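Local coordinates for protein beta-methylmalyl-CoA dehydratase (Chloroflexus aurantiacus, PDB 4E3E) that catalyses the reversible dehydration of (2R,3S)-beta-methylmalyl-CoA to mesaconyl-CoA in the glyoxylate assimilation cycle, at residues K204-D209 against C322-Y327; I213-H218 against S283-T288; G251-L256 against A337-F342; Y290-I295 against R313-K318. All coordinates share one frame; numbering follows the deposited sequence.

In the fold
Followed from the N terminus, the chain opens contact 1 at 204-209, on the edge strand of this chain's sheet, then contact 2 at 213-218, where the next helix begins, and contact 3 at 251-256, on helix 250-265. Contact 2 closes first, at 283-288, just ahead of strand 288-300. Contact 4 then opens and closes within one hairpin, 290-295 with 313-318. The loop 322-327 closes contact 1, and strand 338-349 closes contact 3. Contacts 2 and 4 thus lie within the span of contact 1; contact 4 lies within contact 3 as well, while contact 3 crosses both 1 and 2. They join strand 204-212 to loop 322-327, helix 215-224 to a turn, and helix 250-265 to the sheet.

Contact 1: K204-D209 against C322-Y327; sequences KIDHVD and CHDFPY
D206, on the edge strand of this chain's sheet, passes loop residue F325 with CA atoms 7.5 Å apart, too far for backbone pairing, so side chains and one water make the contact. The F325 ring lies against K204, whose CB sits over one face, 3.9 Å from the ring centroid in a CH-pi contact, while K204 CD rests 3.9 Å from F325 CG. The backbone of the strand meets the rim instead: D206 N lies in the ring plane, 3.8 Å from F325 CE1. The bent end of the lysine reaches the water, which accepts from K204 NZ at 3.0 Å and donates to F325 O at 2.8 Å. On the ring face opposite K204 CB lies D324 OD2, which comes within 3.6 Å of D206 OD2, an unfavourable pairing probably eased by the salt bridge of D206 OD2 to R320. With CG anti to N (chi1 -176°), D206 also turns OD1 to V208 N, 2.9 Å away, closing an Asx turn. An alanine at F325 would take the ring from the K204 chain, which is likely to swing freely. The ring also meets W292 edge-to-face, so the loop packs on strand 288-300, the sheet neighbour of strand 204-212.

Contact 2: I213-H218 against S283-T288; sequences IEEAEH and SFAGDT
I213 and A285 bring the two backbones within 4.7 Å at their CA atoms, and two nearly straight bonds join them: I213 N gives to D287 O at 3.0 Å, and G286 N gives to I213 O at 2.7 Å. The same I213 oxygen receives a CA-H...O contact from A285. The I213 side chain lies along the loop, its CB 3.9 Å from D287 O. The loop is a type II beta turn from F284 to D287, closed by D287 N to F284 O, with G286 at its third position, where a positive phi (96°) suits a residue without a side chain. Opposite it, the chain enters helix 215-224: E214 is the N-cap, and its N-H goes to OE1 of E217, three residues on, from above the carboxylate plane. E215, in the first turn, folds back at chi2 (-76°) and lays its carboxylate on A285, a tight 3.3 Å from CD to A285 CB. Its OE1 accepts from H218 NE2 at 2.7 Å, while OE2 accepts a hydrogen bond from a water that in turn accepts from A285 N, 2.9 Å away. D287 OD2 receives F284 N within the turn and forms a salt bridge with K318.

Contact 3: G251-L256 against A337-F342; sequences GHIISL and AVVLDF
I253 and I254 belong to helix 250-265, a long helix packed on the antiparallel sheet in the manner of the hot-dog fold, to whose clan this protein belongs: the sheet is the bun, the helix the sausage. The helix segment and strand 338-342 cross at -72°, their axes 8.8 Å apart at the closest, and all the residues that touch are buried and apolar. The strand carries a classic beta bulge, in which V339 and L340 both face A316 on the neighbouring strand. As a result two consecutive residues send their side chains toward the helix, and I253 meets both with a single methyl. Its CG2 touches V339 CG2 at 3.8 Å and L340 CB at 3.9 Å, meeting the valine at about a right angle. S283 packs against both V339 and I253 beside this contact. I254 takes the next part of the strand, with its two branches divided between two partners. CG1 lies 3.7 Å from L340 CD1, while the other leucine methyl, CD2, tucks in beside the helix backbone at I254 CA. F342 holds CG anti to its nitrogen (chi1 -175°), which turns its ring face to I254. The contact lies near the probable substrate site: the side chain of I254 is about 8 Å from those of N87 and D64, assigned to substrate binding by similarity. I254 CG2 sits over the face of F342, 3.8 Å from the ring centroid in a CH-pi contact, shifted toward the rim at CZ and CE2.

Contact 4: Y290-I295 against R313-K318; sequences YAWSEI and RTVATK
Y290 and T317 begin an antiparallel ladder in the hairpin of strands 288-300 and 307-318, part of the large hot-dog sheet. Backbone bonds come in reciprocal pairs at Y290-T317, W292-V315 and E294-R313; the shortest, V315 N to W292 O and E294 N to R313 O, are both 2.8 Å. Between them, at the non-hydrogen-bonded pairs, CA-H...O contacts fill in, such as S293 CA to R313 O at 3.0 Å. The polar side-chain contact is between hydroxyls: S293 OG and T314 OG1 are hydrogen-bonded at 2.7 Å, and each has a further partner, H207 NE2 for the serine and Y344 OH for the threonine, so each buried hydroxyl has two hydrogen-bond partners. On the other face, W292 and V315 form an apolar pair. W292 holds CG between its backbone N and carbonyl carbon (chi1 67°), which lays the indole beside V315. The indole N-H is taken by P326 O. A leucine in place of W292 would probably uncover V315 and leave that carbonyl without its donor. V315 CB stands over the indole face, 3.9 Å from the centroid of the five-membered ring, and its CG2 touches W292 CZ2 at 3.6 Å.

Contact 1: K204-D209 against C322-Y327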
loop_
_atom_site.group_PDB
_atom_site.type_symbol
_atom_site.label_atom_id
_atom_site.label_comp_id
_atom_site.label_asym_id
_atom_site.label_seq_id
_atom_site.Cartn_x
_atom_site.Cartn_y
_atom_site.Cartn_z
ATOM N N LYS A 204 -2.449 35.107 -0.126
ATOM C CA LYS A 204 -2.833 33.920 -0.851
ATOM C C LYS A 204 -1.615 33.206 -1.366
ATOM O O LYS A 204 -0.684 33.823 -1.799
ATOM C CB LYS A 204 -3.769 34.246 -1.991
ATOM C CG LYS A 204 -5.026 34.924 -1.539
ATOM C CD LYS A 204 -6.075 34.878 -2.603
ATOM C CE LYS A 204 -6.880 36.143 -2.574
ATOM N NZ LYS A 204 -8.301 35.797 -2.725
ATOM N N ILE A 205 -1.639 31.890 -1.268
ATOM C CA ILE A 205 -0.492 31.041 -1.597
ATOM C C ILE A 205 -0.860 29.978 -2.633
ATOM O O ILE A 205 -1.704 29.112 -2.373
ATOM C CB ILE A 205 0.029 30.332 -0.337
ATOM C CG1 ILE A 205 0.323 31.365 0.760
ATOM C CG2 ILE A 205 1.264 29.500 -0.659
ATOM C CD1 ILE A 205 0.540 30.749 2.126
ATOM N N ASP A 206 -0.221 30.043 -3.797
ATOM C CA ASP A 206 -0.416 29.056 -4.858
ATOM C C ASP A 206 0.521 27.886 -4.577
ATOM O O ASP A 206 1.736 28.065 -4.595
ATOM C CB ASP A 206 -0.092 29.709 -6.205
ATOM C CG ASP A 206 -0.342 28.799 -7.399
ATOM O OD1 ASP A 206 -0.570 27.588 -7.231
ATOM O OD2 ASP A 206 -0.303 29.314 -8.535
ATOM N N HIS A 207 -0.031 26.696 -4.314
ATOM C CA HIS A 207 0.806 25.528 -3.983
ATOM C C HIS A 207 1.454 24.866 -5.174
ATOM O O HIS A 207 2.281 23.957 -5.009
ATOM C CB HIS A 207 0.045 24.529 -3.111
ATOM C CG HIS A 207 -0.448 25.127 -1.828
ATOM N ND1 HIS A 207 0.385 25.728 -0.944
ATOM C CD2 HIS A 207 -1.731 25.251 -1.307
ATOM C CE1 HIS A 207 -0.329 26.200 0.095
ATOM N NE2 HIS A 207 -1.622 25.903 -0.122
ATOM N N VAL A 208 1.092 25.341 -6.375
ATOM C CA VAL A 208 1.766 25.006 -7.636
ATOM C C VAL A 208 1.502 23.576 -8.145
ATOM O O VAL A 208 0.955 23.398 -9.243
ATOM C CB VAL A 208 3.300 25.313 -7.599
ATOM C CG1 VAL A 208 3.959 24.952 -8.920
ATOM C CG2 VAL A 208 3.564 26.791 -7.277
ATOM N N ASP A 209 1.885 22.565 -7.365
ATOM C CA ASP A 209 1.828 21.179 -7.847
ATOM C C ASP A 209 0.401 20.678 -8.123
ATOM O O ASP A 209 -0.550 21.027 -7.418
ATOM C CB ASP A 209 2.518 20.225 -6.858
ATOM C CG ASP A 209 3.976 20.586 -6.604
ATOM O OD1 ASP A 209 4.255 21.573 -5.878
ATOM O OD2 ASP A 209 4.855 19.861 -7.113
ATOM N N CYS A 322 -7.715 29.002 -15.953
ATOM C CA CYS A 322 -6.837 30.135 -16.202
ATOM C C CYS A 322 -6.716 31.277 -15.146
ATOM O O CYS A 322 -5.608 31.630 -14.783
ATOM C CB CYS A 322 -7.127 30.653 -17.613
ATOM S SG CYS A 322 -7.575 29.328 -18.768
ATOM N N HIS A 323 -7.820 31.793 -14.605
ATOM C CA HIS A 323 -7.801 32.741 -13.486
ATOM C C HIS A 323 -7.219 32.132 -12.236
ATOM O O HIS A 323 -7.611 31.034 -11.825
ATOM C CB HIS A 323 -9.213 33.271 -13.221
ATOM C CG HIS A 323 -10.267 32.185 -13.138
ATOM N ND1 HIS A 323 -10.803 31.606 -14.234
ATOM C CD2 HIS A 323 -10.870 31.573 -12.037
ATOM C CE1 HIS A 323 -11.701 30.675 -13.856
ATOM N NE2 HIS A 323 -11.743 30.657 -12.511
ATOM N N ASP A 324 -6.258 32.830 -11.636
ATOM C CA ASP A 324 -5.639 32.384 -10.389
ATOM C C ASP A 324 -6.593 32.467 -9.196
ATOM O O ASP A 324 -7.545 33.263 -9.191
ATOM C CB ASP A 324 -4.350 33.159 -10.100
ATOM C CG ASP A 324 -3.099 32.326 -10.341
ATOM O OD1 ASP A 324 -2.917 31.813 -11.470
ATOM O OD2 ASP A 324 -2.293 32.188 -9.394
ATOM N N PHE A 325 -6.333 31.622 -8.202
ATOM C CA PHE A 325 -7.141 31.549 -6.987
ATOM C C PHE A 325 -8.652 31.481 -7.273
ATOM O O PHE A 325 -9.409 32.334 -6.804
ATOM C CB PHE A 325 -6.793 32.708 -6.036
ATOM C CG PHE A 325 -5.313 32.932 -5.870
ATOM C CD1 PHE A 325 -4.509 31.954 -5.275
ATOM C CD2 PHE A 325 -4.717 34.123 -6.302
ATOM C CE1 PHE A 325 -3.143 32.157 -5.128
ATOM C CE2 PHE A 325 -3.350 34.335 -6.151
ATOM C CZ PHE A 325 -2.562 33.351 -5.559
ATOM N N PRO A 326 -9.094 30.457 -8.042
ATOM C CA PRO A 326 -10.529 30.334 -8.319
ATOM C C PRO A 326 -11.298 30.101 -7.016
ATOM O O PRO A 326 -10.816 29.368 -6.131
ATOM C CB PRO A 326 -10.622 29.080 -9.208
ATOM C CG PRO A 326 -9.233 28.774 -9.646
ATOM C CD PRO A 326 -8.340 29.294 -8.556
ATOM N N TYR A 327 -12.463 30.735 -6.886
ATOM C CA TYR A 327 -13.260 30.583 -5.676
ATOM C C TYR A 327 -14.763 30.653 -5.961
ATOM O O TYR A 327 -15.360 29.646 -6.363
ATOM C CB TYR A 327 -12.805 31.571 -4.581
ATOM C CG TYR A 327 -13.354 31.243 -3.211
ATOM C CD1 TYR A 327 -13.249 29.950 -2.690
ATOM C CD2 TYR A 327 -13.981 32.216 -2.433
ATOM C CE1 TYR A 327 -13.756 29.635 -1.440
ATOM C CE2 TYR A 327 -14.489 31.914 -1.173
ATOM C CZ TYR A 327 -14.377 30.620 -0.686
ATOM O OH TYR A 327 -14.878 30.300 0.561
HETATM O O HOH W 1 -9.863 34.172 -4.750
#

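Contact 2: I213-H218 against S283-T288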
loop_
_atom_site.group_PDB
_atom_site.type_symbol
_atom_site.label_atom_id
_atom_site.label_comp_id
_atom_site.label_asym_id
_atom_site.label_seq_id
_atom_site.Cartn_x
_atom_site.Cartn_y
_atom_site.Cartn_z
ATOM N N ILE A 213 -5.556 11.719 -9.674
ATOM C CA ILE A 213 -6.177 10.644 -8.895
ATOM C C ILE A 213 -6.347 9.382 -9.732
ATOM O O ILE A 213 -6.889 9.433 -10.832
ATOM C CB ILE A 213 -7.544 11.096 -8.332
ATOM C CG1 ILE A 213 -7.360 12.324 -7.430
ATOM C CG2 ILE A 213 -8.261 9.964 -7.589
ATOM C CD1 ILE A 213 -8.652 12.907 -6.905
ATOM N N GLU A 214 -5.876 8.252 -9.201
ATOM C CA GLU A 214 -6.110 6.940 -9.832
ATOM C C GLU A 214 -7.228 6.203 -9.077
ATOM O O GLU A 214 -7.425 6.443 -7.886
ATOM C CB GLU A 214 -4.807 6.109 -9.853
ATOM C CG GLU A 214 -3.709 6.674 -10.753
ATOM C CD GLU A 214 -4.163 6.800 -12.215
ATOM O OE1 GLU A 214 -4.738 5.830 -12.759
ATOM O OE2 GLU A 214 -3.943 7.865 -12.842
ATOM N N GLU A 215 -7.964 5.322 -9.755
ATOM C CA GLU A 215 -9.017 4.541 -9.073
ATOM C C GLU A 215 -8.476 3.731 -7.895
ATOM O O GLU A 215 -9.063 3.754 -6.800
ATOM C CB GLU A 215 -9.749 3.607 -10.037
ATOM C CG GLU A 215 -10.531 4.308 -11.144
ATOM C CD GLU A 215 -11.847 4.933 -10.669
ATOM O OE1 GLU A 215 -12.163 4.942 -9.444
ATOM O OE2 GLU A 215 -12.568 5.428 -11.536
ATOM N N ALA A 216 -7.361 3.023 -8.122
ATOM C CA ALA A 216 -6.790 2.134 -7.114
ATOM C C ALA A 216 -6.376 2.960 -5.919
ATOM O O ALA A 216 -6.411 2.488 -4.782
ATOM C CB ALA A 216 -5.588 1.375 -7.661
ATOM N N GLU A 217 -5.976 4.202 -6.193
ATOM C CA GLU A 217 -5.465 5.084 -5.155
ATOM C C GLU A 217 -6.550 5.519 -4.158
ATOM O O GLU A 217 -6.375 5.349 -2.945
ATOM C CB GLU A 217 -4.736 6.279 -5.768
ATOM C CG GLU A 217 -4.531 7.500 -4.882
ATOM C CD GLU A 217 -4.440 8.775 -5.731
ATOM O OE1 GLU A 217 -4.012 8.688 -6.911
ATOM O OE2 GLU A 217 -4.810 9.866 -5.237
ATOM N N HIS A 218 -7.663 6.055 -4.648
ATOM C CA HIS A 218 -8.718 6.479 -3.698
ATOM C C HIS A 218 -9.429 5.308 -3.044
ATOM O O HIS A 218 -9.732 5.345 -1.834
ATOM C CB HIS A 218 -9.657 7.494 -4.322
ATOM C CG HIS A 218 -10.622 6.894 -5.275
ATOM N ND1 HIS A 218 -11.731 6.259 -4.864
ATOM C CD2 HIS A 218 -10.626 6.840 -6.671
ATOM C CE1 HIS A 218 -12.411 5.820 -5.941
ATOM N NE2 HIS A 218 -11.721 6.159 -7.036
ATOM N N SER A 283 -15.281 14.760 -7.317
ATOM C CA SER A 283 -13.961 14.514 -7.876
ATOM C C SER A 283 -13.938 13.071 -8.348
ATOM O O SER A 283 -14.612 12.214 -7.759
ATOM C CB SER A 283 -12.907 14.664 -6.770
ATOM O OG SER A 283 -12.719 16.023 -6.426
ATOM N N PHE A 284 -13.149 12.796 -9.387
ATOM C CA PHE A 284 -13.154 11.496 -10.052
ATOM C C PHE A 284 -11.733 11.095 -10.389
ATOM O O PHE A 284 -10.871 11.966 -10.514
ATOM C CB PHE A 284 -13.955 11.602 -11.345
ATOM C CG PHE A 284 -15.354 12.111 -11.145
ATOM C CD1 PHE A 284 -16.350 11.271 -10.665
ATOM C CD2 PHE A 284 -15.672 13.442 -11.427
ATOM C CE1 PHE A 284 -17.645 11.738 -10.475
ATOM C CE2 PHE A 284 -16.961 13.920 -11.233
ATOM C CZ PHE A 284 -17.954 13.058 -10.761
ATOM N N ALA A 285 -11.480 9.784 -10.520
ATOM C CA ALA A 285 -10.186 9.292 -11.020
ATOM C C ALA A 285 -9.946 9.936 -12.361
ATOM O O ALA A 285 -10.900 10.101 -13.130
ATOM C CB ALA A 285 -10.196 7.781 -11.157
ATOM N N GLY A 286 -8.705 10.351 -12.625
ATOM C CA GLY A 286 -8.411 11.093 -13.854
ATOM C C GLY A 286 -8.407 12.611 -13.697
ATOM O O GLY A 286 -7.908 13.340 -14.567
ATOM N N ASP A 287 -9.003 13.103 -12.617
ATOM C CA ASP A 287 -8.914 14.515 -12.293
ATOM C C ASP A 287 -7.554 14.829 -11.705
ATOM O O ASP A 287 -7.023 14.066 -10.880
ATOM C CB ASP A 287 -10.003 14.914 -11.295
ATOM C CG ASP A 287 -11.406 14.919 -11.918
ATOM O OD1 ASP A 287 -11.537 14.957 -13.160
ATOM O OD2 ASP A 287 -12.394 14.896 -11.152
ATOM N N THR A 288 -6.990 15.964 -12.097
ATOM C CA THR A 288 -5.748 16.440 -11.446
ATOM C C THR A 288 -6.044 17.528 -10.412
ATOM O O THR A 288 -6.609 18.568 -10.745
ATOM C CB THR A 288 -4.743 16.937 -12.501
ATOM O OG1 THR A 288 -4.538 15.891 -13.457
ATOM C CG2 THR A 288 -3.403 17.326 -11.874
HETATM O O HOH W 2 -13.570 7.820 -10.568
#

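Contact 3: G251-L256 against A337-F342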
loop_
_atom_site.group_PDB
_atom_site.type_symbol
_atom_site.label_atom_id
_atom_site.label_comp_id
_atom_site.label_asym_id
_atom_site.label_seq_id
_atom_site.Cartn_x
_atom_site.Cartn_y
_atom_site.Cartn_z
ATOM N N GLY A 251 -12.879 13.274 1.666
ATOM C CA GLY A 251 -11.734 13.378 2.571
ATOM C C GLY A 251 -10.398 13.058 1.902
ATOM O O GLY A 251 -9.348 13.515 2.359
ATOM N N HIS A 252 -10.428 12.270 0.827
ATOM C CA HIS A 252 -9.227 12.027 0.013
ATOM C C HIS A 252 -8.742 13.338 -0.564
ATOM O O HIS A 252 -7.536 13.608 -0.590
ATOM C CB HIS A 252 -9.525 11.014 -1.090
ATOM C CG HIS A 252 -8.294 10.501 -1.833
ATOM N ND1 HIS A 252 -7.432 9.633 -1.286
ATOM C CD2 HIS A 252 -7.862 10.707 -3.157
ATOM C CE1 HIS A 252 -6.455 9.335 -2.170
ATOM N NE2 HIS A 252 -6.736 9.979 -3.331
ATOM N N ILE A 253 -9.674 14.180 -1.000
ATOM C CA ILE A 253 -9.321 15.511 -1.520
ATOM C C ILE A 253 -8.739 16.412 -0.439
ATOM O O ILE A 253 -7.777 17.150 -0.684
ATOM C CB ILE A 253 -10.529 16.178 -2.214
ATOM C CG1 ILE A 253 -11.124 15.199 -3.236
ATOM C CG2 ILE A 253 -10.142 17.506 -2.861
ATOM C CD1 ILE A 253 -10.124 14.666 -4.250
ATOM N N ILE A 254 -9.305 16.339 0.762
ATOM C CA ILE A 254 -8.768 17.094 1.894
ATOM C C ILE A 254 -7.305 16.700 2.127
ATOM O O ILE A 254 -6.420 17.560 2.318
ATOM C CB ILE A 254 -9.610 16.898 3.178
ATOM C CG1 ILE A 254 -11.010 17.512 3.016
ATOM C CG2 ILE A 254 -8.913 17.520 4.381
ATOM C CD1 ILE A 254 -12.018 17.098 4.074
ATOM N N SER A 255 -7.048 15.398 2.102
ATOM C CA SER A 255 -5.712 14.901 2.398
ATOM C C SER A 255 -4.682 15.243 1.310
ATOM O O SER A 255 -3.518 15.545 1.613
ATOM C CB SER A 255 -5.772 13.405 2.695
ATOM O OG SER A 255 -6.069 13.206 4.076
ATOM N N LEU A 256 -5.108 15.222 0.052
ATOM C CA LEU A 256 -4.259 15.683 -1.017
ATOM C C LEU A 256 -3.934 17.187 -0.890
ATOM O O LEU A 256 -2.770 17.590 -1.023
ATOM C CB LEU A 256 -4.923 15.404 -2.393
ATOM C CG LEU A 256 -4.948 13.926 -2.866
ATOM C CD1 LEU A 256 -5.868 13.752 -4.066
ATOM C CD2 LEU A 256 -3.551 13.410 -3.218
ATOM N N ALA A 337 -14.735 24.573 -11.265
ATOM C CA ALA A 337 -13.458 23.876 -11.074
ATOM C C ALA A 337 -13.133 23.572 -9.607
ATOM O O ALA A 337 -12.268 22.726 -9.324
ATOM C CB ALA A 337 -12.322 24.666 -11.719
ATOM N N VAL A 338 -13.818 24.244 -8.680
ATOM C CA VAL A 338 -13.532 24.089 -7.247
ATOM C C VAL A 338 -14.225 22.846 -6.664
ATOM O O VAL A 338 -15.454 22.688 -6.794
ATOM C CB VAL A 338 -13.932 25.350 -6.441
ATOM C CG1 VAL A 338 -13.742 25.115 -4.944
ATOM C CG2 VAL A 338 -13.123 26.559 -6.891
ATOM N N VAL A 339 -13.446 21.988 -5.996
ATOM C CA VAL A 339 -13.965 20.720 -5.461
ATOM C C VAL A 339 -13.961 20.684 -3.939
ATOM O O VAL A 339 -14.674 19.872 -3.329
ATOM C CB VAL A 339 -13.227 19.472 -6.031
ATOM C CG1 VAL A 339 -13.482 19.332 -7.545
ATOM C CG2 VAL A 339 -11.733 19.492 -5.682
ATOM N N LEU A 340 -13.177 21.572 -3.334
ATOM C CA LEU A 340 -13.028 21.591 -1.878
ATOM C C LEU A 340 -12.844 23.015 -1.395
ATOM O O LEU A 340 -12.031 23.751 -1.951
ATOM C CB LEU A 340 -11.809 20.784 -1.460
ATOM C CG LEU A 340 -11.589 20.739 0.061
ATOM C CD1 LEU A 340 -12.707 19.924 0.712
ATOM C CD2 LEU A 340 -10.200 20.196 0.414
ATOM N N ASP A 341 -13.603 23.396 -0.372
ATOM C CA ASP A 341 -13.377 24.637 0.356
ATOM C C ASP A 341 -13.203 24.239 1.817
ATOM O O ASP A 341 -14.179 23.926 2.492
ATOM C CB ASP A 341 -14.571 25.586 0.172
ATOM C CG ASP A 341 -14.396 26.913 0.901
ATOM O OD1 ASP A 341 -13.368 27.099 1.605
ATOM O OD2 ASP A 341 -15.299 27.767 0.782
ATOM N N PHE A 342 -11.962 24.249 2.297
ATOM C CA PHE A 342 -11.605 23.640 3.585
ATOM C C PHE A 342 -11.028 24.715 4.499
ATOM O O PHE A 342 -10.051 25.363 4.143
ATOM C CB PHE A 342 -10.582 22.506 3.341
ATOM C CG PHE A 342 -10.215 21.704 4.574
ATOM C CD1 PHE A 342 -11.185 21.043 5.325
ATOM C CD2 PHE A 342 -8.869 21.562 4.954
ATOM C CE1 PHE A 342 -10.828 20.295 6.455
ATOM C CE2 PHE A 342 -8.506 20.812 6.083
ATOM C CZ PHE A 342 -9.493 20.184 6.829
#

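Contact 4: Y290-I295 against R313-K318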
loop_
_atom_site.group_PDB
_atom_site.type_symbol
_atom_site.label_atom_id
_atom_site.label_comp_id
_atom_site.label_asym_id
_atom_site.label_seq_id
_atom_site.Cartn_x
_atom_site.Cartn_y
_atom_site.Cartn_z
ATOM N N TYR A 290 -5.224 20.463 -7.759
ATOM C CA TYR A 290 -4.327 21.552 -7.372
ATOM C C TYR A 290 -4.898 22.219 -6.137
ATOM O O TYR A 290 -6.072 22.035 -5.816
ATOM C CB TYR A 290 -4.292 22.604 -8.459
ATOM C CG TYR A 290 -3.686 22.170 -9.757
ATOM C CD1 TYR A 290 -4.462 21.542 -10.744
ATOM C CD2 TYR A 290 -2.344 22.435 -10.031
ATOM C CE1 TYR A 290 -3.905 21.173 -11.962
ATOM C CE2 TYR A 290 -1.777 22.073 -11.243
ATOM C CZ TYR A 290 -2.556 21.440 -12.199
ATOM O OH TYR A 290 -1.980 21.093 -13.387
ATOM N N ALA A 291 -4.087 23.013 -5.450
ATOM C CA ALA A 291 -4.551 23.677 -4.241
ATOM C C ALA A 291 -3.962 25.079 -4.112
ATOM O O ALA A 291 -2.855 25.357 -4.597
ATOM C CB ALA A 291 -4.222 22.837 -3.005
ATOM N N TRP A 292 -4.732 25.961 -3.483
ATOM C CA TRP A 292 -4.213 27.234 -3.004
ATOM C C TRP A 292 -4.793 27.559 -1.650
ATOM O O TRP A 292 -5.872 27.078 -1.289
ATOM C CB TRP A 292 -4.450 28.356 -4.022
ATOM C CG TRP A 292 -5.902 28.715 -4.235
ATOM C CD1 TRP A 292 -6.793 28.179 -5.170
ATOM C CD2 TRP A 292 -6.677 29.715 -3.500
ATOM N NE1 TRP A 292 -8.030 28.772 -5.063
ATOM C CE2 TRP A 292 -8.028 29.697 -4.076
ATOM C CE3 TRP A 292 -6.399 30.589 -2.453
ATOM C CZ2 TRP A 292 -9.032 30.528 -3.613
ATOM C CZ3 TRP A 292 -7.422 31.429 -1.995
ATOM C CH2 TRP A 292 -8.706 31.396 -2.562
ATOM N N SER A 293 -4.081 28.367 -0.879
ATOM C CA SER A 293 -4.529 28.709 0.471
ATOM C C SER A 293 -4.562 30.203 0.727
ATOM O O SER A 293 -3.806 30.966 0.121
ATOM C CB SER A 293 -3.671 28.018 1.537
ATOM O OG SER A 293 -3.766 26.607 1.389
ATOM N N GLU A 294 -5.446 30.609 1.633
ATOM C CA GLU A 294 -5.472 31.986 2.120
ATOM C C GLU A 294 -5.262 31.958 3.626
ATOM O O GLU A 294 -5.810 31.076 4.302
ATOM C CB GLU A 294 -6.813 32.631 1.797
ATOM C CG GLU A 294 -6.968 34.036 2.358
ATOM C CD GLU A 294 -8.273 34.679 1.949
ATOM O OE1 GLU A 294 -9.035 34.054 1.194
ATOM O OE2 GLU A 294 -8.529 35.814 2.390
ATOM N N ILE A 295 -4.468 32.898 4.151
ATOM C CA ILE A 295 -4.394 33.064 5.595
ATOM C C ILE A 295 -5.598 33.923 6.002
ATOM O O ILE A 295 -5.592 35.151 5.795
ATOM C CB ILE A 295 -3.068 33.714 6.071
ATOM C CG1 ILE A 295 -1.829 32.986 5.501
ATOM C CG2 ILE A 295 -3.041 33.815 7.605
ATOM C CD1 ILE A 295 -1.726 31.500 5.835
ATOM N N ARG A 313 -7.772 28.853 4.899
ATOM C CA ARG A 313 -8.657 28.257 3.912
ATOM C C ARG A 313 -7.798 27.649 2.813
ATOM O O ARG A 313 -7.020 28.359 2.165
ATOM C CB ARG A 313 -9.599 29.291 3.285
ATOM C CG ARG A 313 -10.581 28.674 2.288
ATOM C CD ARG A 313 -11.419 29.704 1.494
ATOM N NE ARG A 313 -12.032 30.720 2.358
ATOM C CZ ARG A 313 -13.032 30.506 3.214
ATOM N NH1 ARG A 313 -13.584 29.299 3.347
ATOM N NH2 ARG A 313 -13.479 31.513 3.957
ATOM N N THR A 314 -7.928 26.340 2.599
ATOM C CA THR A 314 -7.330 25.732 1.414
ATOM C C THR A 314 -8.435 25.346 0.450
ATOM O O THR A 314 -9.400 24.672 0.822
ATOM C CB THR A 314 -6.440 24.541 1.759
ATOM O OG1 THR A 314 -5.416 24.971 2.690
ATOM C CG2 THR A 314 -5.786 23.976 0.507
ATOM N N VAL A 315 -8.288 25.783 -0.788
ATOM C CA VAL A 315 -9.261 25.500 -1.832
ATOM C C VAL A 315 -8.609 24.546 -2.827
ATOM O O VAL A 315 -7.521 24.835 -3.333
ATOM C CB VAL A 315 -9.651 26.806 -2.561
ATOM C CG1 VAL A 315 -10.608 26.521 -3.706
ATOM C CG2 VAL A 315 -10.277 27.788 -1.576
ATOM N N ALA A 316 -9.251 23.403 -3.090
ATOM C CA ALA A 316 -8.745 22.473 -4.105
ATOM C C ALA A 316 -9.543 22.632 -5.392
ATOM O O ALA A 316 -10.771 22.810 -5.370
ATOM C CB ALA A 316 -8.780 21.023 -3.621
ATOM N N THR A 317 -8.852 22.548 -6.501
ATOM C CA THR A 317 -9.476 22.652 -7.796
ATOM C C THR A 317 -9.053 21.492 -8.651
ATOM O O THR A 317 -8.071 20.871 -8.392
ATOM C CB THR A 317 -9.097 23.946 -8.512
ATOM O OG1 THR A 317 -7.695 24.033 -8.647
ATOM C CG2 THR A 317 -9.540 25.106 -7.745
ATOM N N LYS A 318 -9.810 21.214 -9.688
ATOM C CA LYS A 318 -9.406 20.211 -10.622
ATOM C C LYS A 318 -8.981 20.829 -11.920
ATOM O O LYS A 318 -9.625 21.705 -12.420
ATOM C CB LYS A 318 -10.474 19.151 -10.850
ATOM C CG LYS A 318 -11.809 19.654 -11.315
ATOM C CD LYS A 318 -12.595 18.558 -11.989
ATOM C CE LYS A 318 -13.621 18.016 -11.043
ATOM N NZ LYS A 318 -14.318 16.820 -11.529
#